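Local structure of aspartate aminotransferase (Thermotoga maritima, 1O4S) at residues B[57-62]-B[291-296]; B[103-108]-B[266-271]; B[97-102]-B[257-262]; B[307-312]-B[364-369]; B[51-56]-B[295-300]. The protein catalyses the transfer of the amino group from L-aspartate to 2-oxoglutarate, giving oxaloacetate and L-glutamate, with pyridoxal 5'-phosphate as cofactor. All coordinates share one frame; numbering follows the deposited sequence. Where two conformers were deposited one is given.

Contact 1. Residues B[57-62]-B[291-296]; sequences EPVVEE and LEVDNS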
# COMPACT_ATOMS: atom_id res chain seq x y z
N GLU B 57 -20.89 8.49 12.07
CA GLU B 57 -20.47 8.73 13.43
C GLU B 57 -20.23 7.44 14.22
O GLU B 57 -19.34 7.39 15.02
CB GLU B 57 -21.45 9.66 14.14
CG GLU B 57 -20.89 10.27 15.44
CD GLU B 57 -19.64 11.14 15.22
OE1 GLU B 57 -18.97 11.53 16.22
OE2 GLU B 57 -19.29 11.46 14.03
N PRO B 58 -21.01 6.38 14.04
CA PRO B 58 -20.72 5.16 14.80
C PRO B 58 -19.35 4.59 14.49
O PRO B 58 -18.74 3.97 15.37
CB PRO B 58 -21.86 4.21 14.41
CG PRO B 58 -22.95 5.14 14.00
CD PRO B 58 -22.25 6.25 13.25
N VAL B 59 -18.89 4.79 13.26
CA VAL B 59 -17.58 4.35 12.83
C VAL B 59 -16.50 5.21 13.50
O VAL B 59 -15.56 4.68 14.03
CB VAL B 59 -17.41 4.42 11.29
CG1 VAL B 59 -15.97 3.98 10.86
CG2 VAL B 59 -18.46 3.56 10.61
N VAL B 60 -16.67 6.53 13.49
CA VAL B 60 -15.79 7.43 14.24
C VAL B 60 -15.70 7.02 15.71
O VAL B 60 -14.60 6.89 16.28
CB VAL B 60 -16.29 8.87 14.16
CG1 VAL B 60 -15.51 9.78 15.10
CG2 VAL B 60 -16.23 9.40 12.71
N GLU B 61 -16.85 6.78 16.34
CA GLU B 61 -16.88 6.44 17.77
C GLU B 61 -16.12 5.16 18.09
O GLU B 61 -15.37 5.13 19.06
CB GLU B 61 -18.33 6.35 18.33
CG GLU B 61 -19.03 7.71 18.32
CD GLU B 61 -20.52 7.70 18.77
OE1 GLU B 61 -21.18 6.59 18.81
OE2 GLU B 61 -21.03 8.82 19.07
N GLU B 62 -16.35 4.11 17.30
CA GLU B 62 -15.57 2.87 17.44
C GLU B 62 -14.05 3.05 17.24
O GLU B 62 -13.24 2.48 17.96
CB GLU B 62 -16.09 1.83 16.47
CG GLU B 62 -15.29 0.55 16.37
CD GLU B 62 -15.29 -0.27 17.64
OE1 GLU B 62 -16.14 -0.01 18.56
OE2 GLU B 62 -14.42 -1.19 17.69
N LEU B 291 -19.53 -2.33 8.73
CA LEU B 291 -20.38 -3.44 8.31
C LEU B 291 -21.78 -3.39 8.92
O LEU B 291 -22.75 -3.79 8.29
CB LEU B 291 -19.72 -4.77 8.66
CG LEU B 291 -18.52 -5.15 7.80
CD1 LEU B 291 -17.81 -6.31 8.44
CD2 LEU B 291 -18.97 -5.52 6.38
N GLU B 292 -21.89 -2.85 10.14
CA GLU B 292 -23.16 -2.72 10.82
C GLU B 292 -23.96 -1.45 10.48
O GLU B 292 -25.09 -1.29 10.94
CB GLU B 292 -22.94 -2.73 12.33
CG GLU B 292 -22.23 -3.95 12.86
CD GLU B 292 -21.79 -3.77 14.32
OE1 GLU B 292 -22.50 -3.13 15.10
OE2 GLU B 292 -20.70 -4.29 14.68
N VAL B 293 -23.38 -0.55 9.69
CA VAL B 293 -23.92 0.78 9.52
C VAL B 293 -24.76 0.88 8.23
O VAL B 293 -24.37 0.44 7.16
CB VAL B 293 -22.78 1.84 9.57
CG1 VAL B 293 -23.27 3.20 9.15
CG2 VAL B 293 -22.13 1.89 11.02
N ASP B 294 -25.95 1.44 8.37
CA ASP B 294 -26.83 1.68 7.24
C ASP B 294 -26.45 3.00 6.52
O ASP B 294 -26.29 4.05 7.16
CB ASP B 294 -28.25 1.77 7.76
CG ASP B 294 -29.24 2.14 6.68
OD1 ASP B 294 -29.33 1.37 5.72
OD2 ASP B 294 -29.96 3.18 6.72
N ASN B 295 -26.33 2.94 5.21
CA ASN B 295 -26.03 4.11 4.40
C ASN B 295 -27.21 4.59 3.54
O ASN B 295 -27.01 5.33 2.59
CB ASN B 295 -24.81 3.79 3.52
CG ASN B 295 -25.14 2.86 2.33
OD1 ASN B 295 -26.20 2.19 2.29
ND2 ASN B 295 -24.20 2.78 1.37
N SER B 296 -28.43 4.17 3.88
CA SER B 296 -29.65 4.47 3.13
C SER B 296 -29.83 5.98 2.92
O SER B 296 -30.21 6.41 1.82
CB SER B 296 -30.91 3.83 3.80
OG SER B 296 -31.30 4.64 4.89

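Contact 2. Residues B[103-108]-B[266-271]; sequences QVVVTN and TAVSKI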
# COMPACT_ATOMS: atom_id res chain seq x y z
N GLN B 103 -11.05 -16.67 2.13
CA GLN B 103 -11.22 -16.22 0.75
C GLN B 103 -11.10 -14.70 0.59
O GLN B 103 -11.17 -14.21 -0.51
CB GLN B 103 -12.59 -16.64 0.23
CG GLN B 103 -12.71 -18.11 -0.04
CD GLN B 103 -14.07 -18.51 -0.60
OE1 GLN B 103 -14.91 -19.00 0.15
NE2 GLN B 103 -14.30 -18.28 -1.89
N VAL B 104 -10.96 -13.99 1.70
CA VAL B 104 -10.98 -12.53 1.77
C VAL B 104 -9.60 -12.00 2.11
O VAL B 104 -8.91 -12.52 2.98
CB VAL B 104 -11.96 -12.02 2.87
CG1 VAL B 104 -11.95 -10.44 3.00
CG2 VAL B 104 -13.38 -12.58 2.64
N VAL B 105 -9.17 -10.94 1.43
CA VAL B 105 -7.98 -10.22 1.82
C VAL B 105 -8.37 -8.75 1.93
O VAL B 105 -8.98 -8.19 1.03
CB VAL B 105 -6.82 -10.34 0.78
CG1 VAL B 105 -5.57 -9.77 1.33
CG2 VAL B 105 -6.60 -11.81 0.39
N VAL B 106 -7.99 -8.15 3.03
CA VAL B 106 -8.28 -6.77 3.32
C VAL B 106 -7.08 -5.97 2.84
O VAL B 106 -5.94 -6.33 3.12
CB VAL B 106 -8.53 -6.59 4.83
CG1 VAL B 106 -8.63 -5.10 5.20
CG2 VAL B 106 -9.79 -7.38 5.24
N THR B 107 -7.35 -4.89 2.12
CA THR B 107 -6.38 -4.09 1.40
C THR B 107 -6.59 -2.60 1.60
O THR B 107 -7.63 -2.15 2.09
CB THR B 107 -6.54 -4.39 -0.12
OG1 THR B 107 -7.87 -4.01 -0.56
CG2 THR B 107 -6.43 -5.92 -0.47
N ASN B 108 -5.61 -1.82 1.21
CA ASN B 108 -5.68 -0.36 1.29
C ASN B 108 -6.51 0.19 0.14
O ASN B 108 -5.99 0.53 -0.92
CB ASN B 108 -4.26 0.24 1.23
CG ASN B 108 -3.47 0.02 2.50
OD1 ASN B 108 -3.78 0.62 3.51
ND2 ASN B 108 -2.42 -0.81 2.45
N THR B 266 -4.74 -16.55 -1.29
CA THR B 266 -3.46 -16.86 -0.71
C THR B 266 -2.33 -16.14 -1.46
O THR B 266 -1.42 -15.59 -0.85
CB THR B 266 -3.27 -18.37 -0.75
OG1 THR B 266 -3.96 -18.92 0.37
CG2 THR B 266 -1.80 -18.78 -0.49
N ALA B 267 -2.40 -16.16 -2.78
CA ALA B 267 -1.47 -15.43 -3.61
C ALA B 267 -1.58 -13.92 -3.31
O ALA B 267 -0.57 -13.25 -3.09
CB ALA B 267 -1.73 -15.73 -5.10
N VAL B 268 -2.80 -13.42 -3.30
CA VAL B 268 -3.04 -12.00 -3.07
C VAL B 268 -2.53 -11.58 -1.70
O VAL B 268 -1.94 -10.50 -1.57
CB VAL B 268 -4.53 -11.64 -3.30
CG1 VAL B 268 -4.89 -10.33 -2.65
CG2 VAL B 268 -4.85 -11.65 -4.78
N SER B 269 -2.64 -12.46 -0.73
CA SER B 269 -2.21 -12.23 0.64
C SER B 269 -0.67 -12.12 0.75
O SER B 269 -0.14 -11.34 1.52
CB SER B 269 -2.86 -13.29 1.57
OG SER B 269 -4.23 -13.13 1.32
N LYS B 270 0.03 -12.90 -0.06
CA LYS B 270 1.47 -12.79 -0.18
C LYS B 270 1.88 -11.44 -0.74
O LYS B 270 2.74 -10.83 -0.19
CB LYS B 270 2.03 -13.92 -1.05
CG LYS B 270 1.97 -15.28 -0.40
CD LYS B 270 2.44 -16.36 -1.37
CE LYS B 270 2.21 -17.76 -0.80
NZ LYS B 270 2.00 -18.79 -1.88
N ILE B 271 1.23 -10.97 -1.80
CA ILE B 271 1.49 -9.63 -2.33
C ILE B 271 1.30 -8.58 -1.21
O ILE B 271 2.16 -7.73 -1.00
CB ILE B 271 0.57 -9.25 -3.54
CG1 ILE B 271 0.59 -10.30 -4.67
CG2 ILE B 271 1.01 -7.89 -4.12
CD1 ILE B 271 1.94 -10.53 -5.25

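Contact 3. Residues B[97-102]-B[257-262]; sequences KDISPD and YLISSE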
# COMPACT_ATOMS: atom_id res chain seq x y z
N LYS B 97 -24.06 -17.39 -0.87
CA LYS B 97 -22.81 -18.13 -1.06
C LYS B 97 -22.18 -18.44 0.31
O LYS B 97 -22.38 -17.71 1.28
CB LYS B 97 -21.83 -17.31 -1.88
CG LYS B 97 -22.39 -16.86 -3.22
CD LYS B 97 -21.33 -16.31 -4.15
CE LYS B 97 -21.96 -15.88 -5.46
NZ LYS B 97 -22.19 -17.00 -6.37
N ASP B 98 -21.44 -19.54 0.37
CA ASP B 98 -20.69 -19.93 1.55
C ASP B 98 -19.28 -19.39 1.30
O ASP B 98 -18.47 -20.01 0.62
CB ASP B 98 -20.70 -21.47 1.69
CG ASP B 98 -20.39 -21.96 3.12
OD1 ASP B 98 -19.80 -21.19 3.91
OD2 ASP B 98 -20.71 -23.11 3.52
N ILE B 99 -19.03 -18.19 1.78
CA ILE B 99 -17.70 -17.59 1.71
C ILE B 99 -16.94 -17.81 3.04
O ILE B 99 -17.40 -17.43 4.11
CB ILE B 99 -17.82 -16.12 1.35
CG1 ILE B 99 -18.77 -15.95 0.16
CG2 ILE B 99 -16.45 -15.53 1.01
CD1 ILE B 99 -18.82 -14.55 -0.42
N SER B 100 -15.78 -18.45 2.95
CA SER B 100 -14.84 -18.58 4.06
C SER B 100 -14.04 -17.27 4.29
O SER B 100 -13.74 -16.55 3.36
CB SER B 100 -13.92 -19.76 3.78
OG SER B 100 -12.82 -19.80 4.64
N PRO B 101 -13.69 -16.95 5.54
CA PRO B 101 -12.83 -15.78 5.83
C PRO B 101 -11.46 -15.87 5.12
O PRO B 101 -10.86 -14.84 4.80
CB PRO B 101 -12.65 -15.84 7.35
CG PRO B 101 -13.74 -16.74 7.85
CD PRO B 101 -14.05 -17.68 6.76
N ASP B 102 -11.00 -17.09 4.87
CA ASP B 102 -9.76 -17.33 4.13
C ASP B 102 -9.86 -17.05 2.62
O ASP B 102 -8.86 -17.13 1.91
CB ASP B 102 -9.26 -18.76 4.40
CG ASP B 102 -8.74 -18.94 5.86
OD1 ASP B 102 -8.61 -20.13 6.29
OD2 ASP B 102 -8.49 -17.95 6.66
N TYR B 257 -11.31 -4.67 -0.04
CA TYR B 257 -11.05 -6.08 0.04
C TYR B 257 -11.25 -6.79 -1.27
O TYR B 257 -11.87 -6.27 -2.21
CB TYR B 257 -11.94 -6.72 1.13
CG TYR B 257 -13.41 -6.47 0.93
CD1 TYR B 257 -14.16 -7.26 0.06
CD2 TYR B 257 -14.04 -5.44 1.58
CE1 TYR B 257 -15.50 -7.04 -0.14
CE2 TYR B 257 -15.39 -5.19 1.37
CZ TYR B 257 -16.12 -6.00 0.52
OH TYR B 257 -17.46 -5.77 0.35
N LEU B 258 -10.69 -7.99 -1.31
CA LEU B 258 -10.81 -8.90 -2.44
C LEU B 258 -11.34 -10.19 -1.89
O LEU B 258 -10.94 -10.62 -0.80
CB LEU B 258 -9.42 -9.10 -3.05
CG LEU B 258 -9.21 -10.13 -4.15
CD1 LEU B 258 -8.16 -9.66 -5.11
CD2 LEU B 258 -8.82 -11.52 -3.56
N ILE B 259 -12.27 -10.79 -2.62
CA ILE B 259 -12.75 -12.13 -2.39
C ILE B 259 -12.54 -12.95 -3.67
O ILE B 259 -12.95 -12.54 -4.74
CB ILE B 259 -14.26 -12.13 -2.01
CG1 ILE B 259 -14.57 -11.05 -0.96
CG2 ILE B 259 -14.67 -13.54 -1.51
CD1 ILE B 259 -16.01 -11.11 -0.34
N SER B 260 -11.93 -14.12 -3.54
CA SER B 260 -11.79 -15.05 -4.65
C SER B 260 -11.71 -16.48 -4.11
O SER B 260 -12.15 -16.73 -3.02
CB SER B 260 -10.54 -14.67 -5.50
OG SER B 260 -10.50 -15.35 -6.75
N SER B 261 -11.18 -17.42 -4.88
CA SER B 261 -10.84 -18.75 -4.38
C SER B 261 -9.78 -18.63 -3.30
O SER B 261 -9.10 -17.61 -3.21
CB SER B 261 -10.31 -19.64 -5.52
OG SER B 261 -9.18 -19.08 -6.16
N GLU B 262 -9.65 -19.67 -2.47
CA GLU B 262 -8.64 -19.69 -1.41
C GLU B 262 -7.25 -19.64 -2.04
O GLU B 262 -6.35 -19.02 -1.47
CB GLU B 262 -8.82 -20.87 -0.45
CG GLU B 262 -10.04 -20.66 0.46
CD GLU B 262 -10.39 -21.83 1.39
OE1 GLU B 262 -11.58 -21.87 1.86
OE2 GLU B 262 -9.51 -22.71 1.64
O HOH W 1 -6.64 -18.41 1.36

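Contact 4. Residues B[307-312]-B[364-369]; sequences NFVVER and VRLSFA. With SO4 (sulfate ion), chain K.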
# COMPACT_ATOMS: atom_id res chain seq x y z
N ASN B 307 -31.52 12.29 -10.03
CA ASN B 307 -32.77 12.68 -10.69
C ASN B 307 -32.79 14.15 -11.09
O ASN B 307 -33.29 14.49 -12.15
CB ASN B 307 -33.99 12.43 -9.81
CG ASN B 307 -34.31 10.97 -9.67
OD1 ASN B 307 -33.94 10.16 -10.52
ND2 ASN B 307 -35.00 10.61 -8.59
N PHE B 308 -32.24 15.01 -10.24
CA PHE B 308 -32.24 16.45 -10.52
C PHE B 308 -31.31 16.84 -11.65
O PHE B 308 -31.64 17.70 -12.46
CB PHE B 308 -31.84 17.24 -9.26
CG PHE B 308 -31.61 18.71 -9.54
CD1 PHE B 308 -32.70 19.56 -9.76
CD2 PHE B 308 -30.32 19.23 -9.63
CE1 PHE B 308 -32.50 20.90 -10.05
CE2 PHE B 308 -30.12 20.57 -9.91
CZ PHE B 308 -31.20 21.41 -10.13
N VAL B 309 -30.13 16.25 -11.69
CA VAL B 309 -29.16 16.59 -12.73
C VAL B 309 -29.62 16.02 -14.08
O VAL B 309 -29.46 16.66 -15.11
CB VAL B 309 -27.70 16.14 -12.38
CG1 VAL B 309 -27.59 14.62 -12.14
CG2 VAL B 309 -26.73 16.54 -13.52
N VAL B 310 -30.20 14.83 -14.03
CA VAL B 310 -30.71 14.16 -15.22
C VAL B 310 -31.80 15.02 -15.83
O VAL B 310 -31.69 15.41 -16.99
CB VAL B 310 -31.18 12.70 -14.91
CG1 VAL B 310 -32.08 12.14 -16.01
CG2 VAL B 310 -29.96 11.79 -14.72
N GLU B 311 -32.83 15.36 -15.06
CA GLU B 311 -33.91 16.20 -15.58
C GLU B 311 -33.35 17.49 -16.16
O GLU B 311 -33.71 17.90 -17.25
CB GLU B 311 -34.98 16.54 -14.52
CG GLU B 311 -35.97 17.60 -15.03
CD GLU B 311 -37.32 17.66 -14.30
OE1 GLU B 311 -38.21 18.43 -14.77
OE2 GLU B 311 -37.49 16.96 -13.25
N ARG B 312 -32.47 18.14 -15.43
CA ARG B 312 -31.94 19.42 -15.84
C ARG B 312 -31.19 19.37 -17.18
O ARG B 312 -31.41 20.23 -18.05
CB ARG B 312 -31.02 19.95 -14.75
CG ARG B 312 -30.71 21.38 -14.87
CD ARG B 312 -31.89 22.30 -14.67
NE ARG B 312 -31.43 23.35 -13.78
CZ ARG B 312 -30.70 24.41 -14.15
NH1 ARG B 312 -30.39 24.65 -15.42
NH2 ARG B 312 -30.32 25.26 -13.21
N VAL B 364 -17.61 14.59 -21.25
CA VAL B 364 -17.13 15.20 -19.99
C VAL B 364 -17.82 14.46 -18.81
O VAL B 364 -18.94 13.96 -18.97
CB VAL B 364 -17.37 16.73 -20.12
CG1 VAL B 364 -17.96 17.33 -18.94
CG2 VAL B 364 -16.09 17.45 -20.57
N ARG B 365 -17.13 14.32 -17.67
CA ARG B 365 -17.68 13.69 -16.48
C ARG B 365 -17.99 14.73 -15.42
O ARG B 365 -17.13 15.50 -15.02
CB ARG B 365 -16.71 12.66 -15.87
CG ARG B 365 -17.36 11.79 -14.83
CD ARG B 365 -16.41 10.97 -14.05
NE ARG B 365 -15.71 11.74 -13.04
CZ ARG B 365 -14.79 11.21 -12.24
NH1 ARG B 365 -14.49 9.93 -12.34
NH2 ARG B 365 -14.17 11.98 -11.35
N LEU B 366 -19.26 14.72 -15.00
CA LEU B 366 -19.77 15.54 -13.92
C LEU B 366 -20.06 14.65 -12.69
O LEU B 366 -20.68 13.59 -12.76
CB LEU B 366 -21.00 16.31 -14.44
CG LEU B 366 -21.79 17.19 -13.46
CD1 LEU B 366 -22.64 18.18 -14.22
CD2 LEU B 366 -22.68 16.35 -12.50
N SER B 367 -19.55 15.06 -11.54
CA SER B 367 -19.84 14.35 -10.30
C SER B 367 -20.92 15.09 -9.58
O SER B 367 -20.91 16.34 -9.54
CB SER B 367 -18.60 14.30 -9.37
OG SER B 367 -17.56 13.66 -10.06
N PHE B 368 -21.85 14.35 -9.01
CA PHE B 368 -22.88 15.01 -8.22
C PHE B 368 -22.76 14.67 -6.71
O PHE B 368 -23.76 14.39 -6.02
CB PHE B 368 -24.27 14.80 -8.81
CG PHE B 368 -24.60 13.39 -9.18
CD1 PHE B 368 -25.16 12.52 -8.24
CD2 PHE B 368 -24.42 12.95 -10.49
CE1 PHE B 368 -25.52 11.25 -8.60
CE2 PHE B 368 -24.77 11.67 -10.85
CZ PHE B 368 -25.33 10.82 -9.89
N ALA B 369 -21.52 14.70 -6.24
CA ALA B 369 -21.23 14.62 -4.81
C ALA B 369 -21.16 16.05 -4.28
O ALA B 369 -20.18 16.46 -3.68
CB ALA B 369 -19.94 13.82 -4.53
S SO4 K . -11.67 9.53 -10.03
O1 SO4 K . -12.93 8.79 -10.20
O2 SO4 K . -10.87 9.27 -11.23
O3 SO4 K . -11.83 10.98 -9.80
O4 SO4 K . -11.04 9.01 -8.83

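Contact 5. Residues B[51-56]-B[295-300]; sequences PDFPTP and NSYMVQ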
# COMPACT_ATOMS: atom_id res chain seq x y z
N PRO B 51 -17.62 10.61 -2.06
CA PRO B 51 -18.84 11.21 -1.52
C PRO B 51 -18.54 12.39 -0.60
O PRO B 51 -17.48 12.48 0.04
CB PRO B 51 -19.53 10.03 -0.80
CG PRO B 51 -18.89 8.81 -1.35
CD PRO B 51 -17.47 9.20 -1.66
N ASP B 52 -19.46 13.32 -0.56
CA ASP B 52 -19.34 14.51 0.29
C ASP B 52 -20.02 14.29 1.65
O ASP B 52 -20.72 15.16 2.16
CB ASP B 52 -19.95 15.71 -0.44
CG ASP B 52 -21.42 15.50 -0.81
OD1 ASP B 52 -21.78 14.41 -1.28
OD2 ASP B 52 -22.29 16.38 -0.69
N PHE B 53 -19.93 13.10 2.19
CA PHE B 53 -20.55 12.79 3.46
C PHE B 53 -19.37 12.52 4.40
O PHE B 53 -18.28 12.16 3.95
CB PHE B 53 -21.47 11.57 3.35
CG PHE B 53 -22.85 11.88 2.86
CD1 PHE B 53 -23.95 11.71 3.67
CD2 PHE B 53 -23.05 12.34 1.56
CE1 PHE B 53 -25.25 12.02 3.20
CE2 PHE B 53 -24.33 12.64 1.10
CZ PHE B 53 -25.42 12.48 1.93
N PRO B 54 -19.57 12.69 5.69
CA PRO B 54 -18.53 12.34 6.67
C PRO B 54 -18.50 10.86 6.81
O PRO B 54 -19.41 10.18 6.35
CB PRO B 54 -19.00 13.03 7.98
CG PRO B 54 -20.50 13.25 7.83
CD PRO B 54 -20.79 13.23 6.34
N THR B 55 -17.46 10.37 7.44
CA THR B 55 -17.46 9.03 8.01
C THR B 55 -18.64 8.90 8.97
O THR B 55 -18.85 9.79 9.79
CB THR B 55 -16.16 8.82 8.80
OG1 THR B 55 -15.06 8.86 7.90
CG2 THR B 55 -16.15 7.45 9.44
N PRO B 56 -19.44 7.84 8.89
CA PRO B 56 -20.56 7.70 9.81
C PRO B 56 -20.14 7.77 11.25
O PRO B 56 -19.14 7.18 11.62
CB PRO B 56 -21.11 6.32 9.47
CG PRO B 56 -20.77 6.14 8.04
CD PRO B 56 -19.39 6.73 7.93
N ASN B 295 -26.33 2.94 5.21
CA ASN B 295 -26.03 4.11 4.40
C ASN B 295 -27.21 4.59 3.54
O ASN B 295 -27.01 5.33 2.59
CB ASN B 295 -24.81 3.79 3.52
CG ASN B 295 -25.14 2.86 2.33
OD1 ASN B 295 -26.20 2.19 2.29
ND2 ASN B 295 -24.20 2.78 1.37
N SER B 296 -28.43 4.17 3.88
CA SER B 296 -29.65 4.47 3.13
C SER B 296 -29.83 5.98 2.92
O SER B 296 -30.21 6.41 1.82
CB SER B 296 -30.91 3.83 3.80
OG SER B 296 -31.30 4.64 4.89
N TYR B 297 -29.56 6.79 3.95
CA TYR B 297 -29.76 8.24 3.82
C TYR B 297 -28.86 8.82 2.71
O TYR B 297 -29.29 9.67 1.93
CB TYR B 297 -29.50 9.02 5.14
CG TYR B 297 -29.89 10.49 4.98
CD1 TYR B 297 -28.93 11.48 4.72
CD2 TYR B 297 -31.25 10.88 5.00
CE1 TYR B 297 -29.32 12.85 4.52
CE2 TYR B 297 -31.63 12.22 4.80
CZ TYR B 297 -30.65 13.19 4.57
OH TYR B 297 -31.04 14.51 4.39
N MET B 298 -27.62 8.38 2.68
CA MET B 298 -26.68 8.85 1.68
C MET B 298 -27.11 8.43 0.29
O MET B 298 -27.06 9.22 -0.63
CB MET B 298 -25.31 8.30 1.99
CG MET B 298 -24.26 8.81 1.07
SD MET B 298 -22.64 8.09 1.34
CE MET B 298 -22.63 7.65 3.30
N VAL B 299 -27.50 7.17 0.14
CA VAL B 299 -27.87 6.65 -1.18
C VAL B 299 -29.10 7.41 -1.69
O VAL B 299 -29.18 7.75 -2.88
CB VAL B 299 -28.17 5.12 -1.11
CG1 VAL B 299 -28.82 4.64 -2.42
CG2 VAL B 299 -26.89 4.31 -0.81
N GLN B 300 -30.04 7.72 -0.80
CA GLN B 300 -31.27 8.42 -1.23
C GLN B 300 -30.96 9.86 -1.60
O GLN B 300 -31.56 10.42 -2.53
CB GLN B 300 -32.36 8.38 -0.16
CG GLN B 300 -33.64 9.21 -0.48
CD GLN B 300 -34.47 8.73 -1.72
OE1 GLN B 300 -35.26 9.52 -2.28
NE2 GLN B 300 -34.29 7.46 -2.14

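Contact 1. Residues B[57-62]-B[291-296]
V293 sets CG1 anti to its backbone N (chi1 170°), which leaves CG2 beside that N and turned to P58 and V59. V59 has nearly the same torsion, with CG1 anti to the backbone N, and its CG2 is the branch that meets V293. The touch is methyl to methyl: V59 CG2 lies 4.1 Å from V293 CG2. P58 brings a ring carbon to the same methyl, with P58 CB 4.1 Å from V293 CG2. One branch of V293 thus sits against two successive residues in the first turn of helix 57-68. No hydrogen bond crosses, and the small contact is purely apolar. V59 is buried and is also touched by A286 and A290 of helix 281-290 and by M250. V293 packs on P56 as well, just before helix 57-68. N295 ND2 hydrogen-bonds S247 O. This is helix-to-loop packing, with the connection between helices 281-290 and 296-315 laid against the start of helix 57-68 in the aminotransferase fold.

Contact 2. Residues B[103-108]-B[266-271]
V105 points from its strand at the helix and meets V268 and S269. The tight part is the valine pair. V268 CG1 reaches V105 CG2 at 3.8 Å and V105 CB at 3.9 Å. V268 places CG1 anti to its own backbone N (chi1 162°), and this branch does the touching. Both valines are buried. S269 lies beside V105, but its conformer is one of two, and the very short approach of its OG to V105 CG2 is doubtful. The polar end of S269 turns back to its own helix, where OG hydrogen-bonds A265 O. The open side is at T266, which is exposed and points away from the strand. Separately, V14 of the second subunit packs on A267, and I18 of the second subunit on K270 and I271. Strand 104-107 is an outermost strand, within this chain, of the mixed seven-stranded sheet, antiparallel to 256-259. Helix 262-275 covers V105 of this strand with V268 and A265, and helix 109-121 adds A120 against V268.

Contact 3. Residues B[97-102]-B[257-262]
S100 forms an ST turn at the entrance to strand 104-107, and the turn faces E262 at the start of helix 262-275. S100 OG is anti to the backbone N (chi1 168°), which puts it beside the carbonyl carbon, where it can accept from D102 N two residues on, at 3.3 Å and with an N-H...O angle of 147°. Towards E262 the same oxygen makes a loose approach, with S100 OG 3.7 Å from E262 OE1, not a bond. A valine in place of S100 would probably leave D102 N without this acceptor and let the turn before the strand relax. A water joins the backbones more firmly, donating to D102 O at 2.6 Å and to E262 O at 2.9 Å. E262 also lays its extended chain beside D102, its CG 4.0 Å from D102 O. The two carboxylates stay apart, D102 OD1 and E262 OE2 being 5.4 Å from each other. D102 OD2 has a salt bridge with R78, which probably eases the like charges. The buried end is apolar. I99 CG2 meets I259 CG2 at 3.7 Å, the side chains crossing at about a right angle. F235 touches both isoleucines, and I91 of helix 81-95 packs on I99. The loop from helix 81-95 thus runs into strand 104-107 beside its antiparallel neighbour 256-259, whose other neighbour is strand 238-243.

Contact 4. Residues B[307-312]-B[364-369]
V309 divides its two methyls between F368 and L366. V309 CG1 comes obliquely to the F368 ring, 3.9 Å from F368 CD2. V309 CG2 takes L366 CD2 at 4.2 Å. The torsion of V309 (chi1 58°) makes this fork, with CG1 between backbone N and carbonyl carbon and CG2 anti to N. All three are buried, and helix 296-315 is pinned to strand 363-367 and the loop just past it. This strand lies inside the mixed four-stranded sheet, between 350-354 and 328-332. R365 carries its guanidinium to a sulfate ion, probably from the crystallisation liquor. R365 NH1 donates to sulfate O1 at 2.9 Å and R365 NH2 to sulfate O3 at 3.0 Å, both nearly straight. The sulfur lies in the guanidinium plane, at its edge. R365 probably binds L-aspartate, as in related enzymes. A leucine here would probably leave the anion without its paired donors and N185 OD1 without its NH1 partner. N185 ND2 also holds the sulfate. F358, P186, and Y328 and F330 of strand 328-332 also touch R365.

Contact 5. Residues B[51-56]-B[295-300]
M298 runs across one face of the F53 ring. Its CB starts near the rim, 3.9 Å from F53 CE1. CG is anti to the backbone N (chi1 -176°) and lands over the middle of the ring, 3.6 Å from the F53 centroid and only 5° off the normal, a CH-pi contact. SD passes on over the same face towards the CB end of F53, at 4.5 Å from the ring centroid, a Met-aromatic contact. SD also meets P51 CB at 4.2 Å. The chain bends at chi3 (-29°), which leaves CE beside F53 CB at 4.1 Å. Y297 comes in at the rim of the ring, edge against edge, its CD1 4.0 Å from F53 CE1. The side chain of P51 lies about 4 Å from that of K246, the lysine that carries the cofactor in the enzyme but is not linked to it here. The loop 51-56 thus runs by the active site. K73 of the second subunit donates to P51 O. D52 has a salt bridge with R305. The loop lies between strand 44-45 and helix 57-68, and F53 rests on the first turns of helix 296-315, where T301 and F302 also touch it.

The contacts fall into two groups. Contacts 2 and 3, centres about 10 Å apart, lie at strands 104-107 and 256-259, neighbours in the large sheet. Their segments alternate along the chain, within the spans bridged by contacts 1 and 5. Contacts 1 and 5 share N295 and S296, with centres about 10 Å apart, and tie residues 51-62 to the loop before helix 296-315 and its first turns. Contact 4 comes after them all, farther along that helix, about 17 Å from contact 5 centre to centre, on the smaller sheet. A369 meets P51 and D52 between them. Contacts 2 and 4 lie about 36 Å apart, centre to centre. Helix 296-315 thus links the loop beside K246 to the strand of R365.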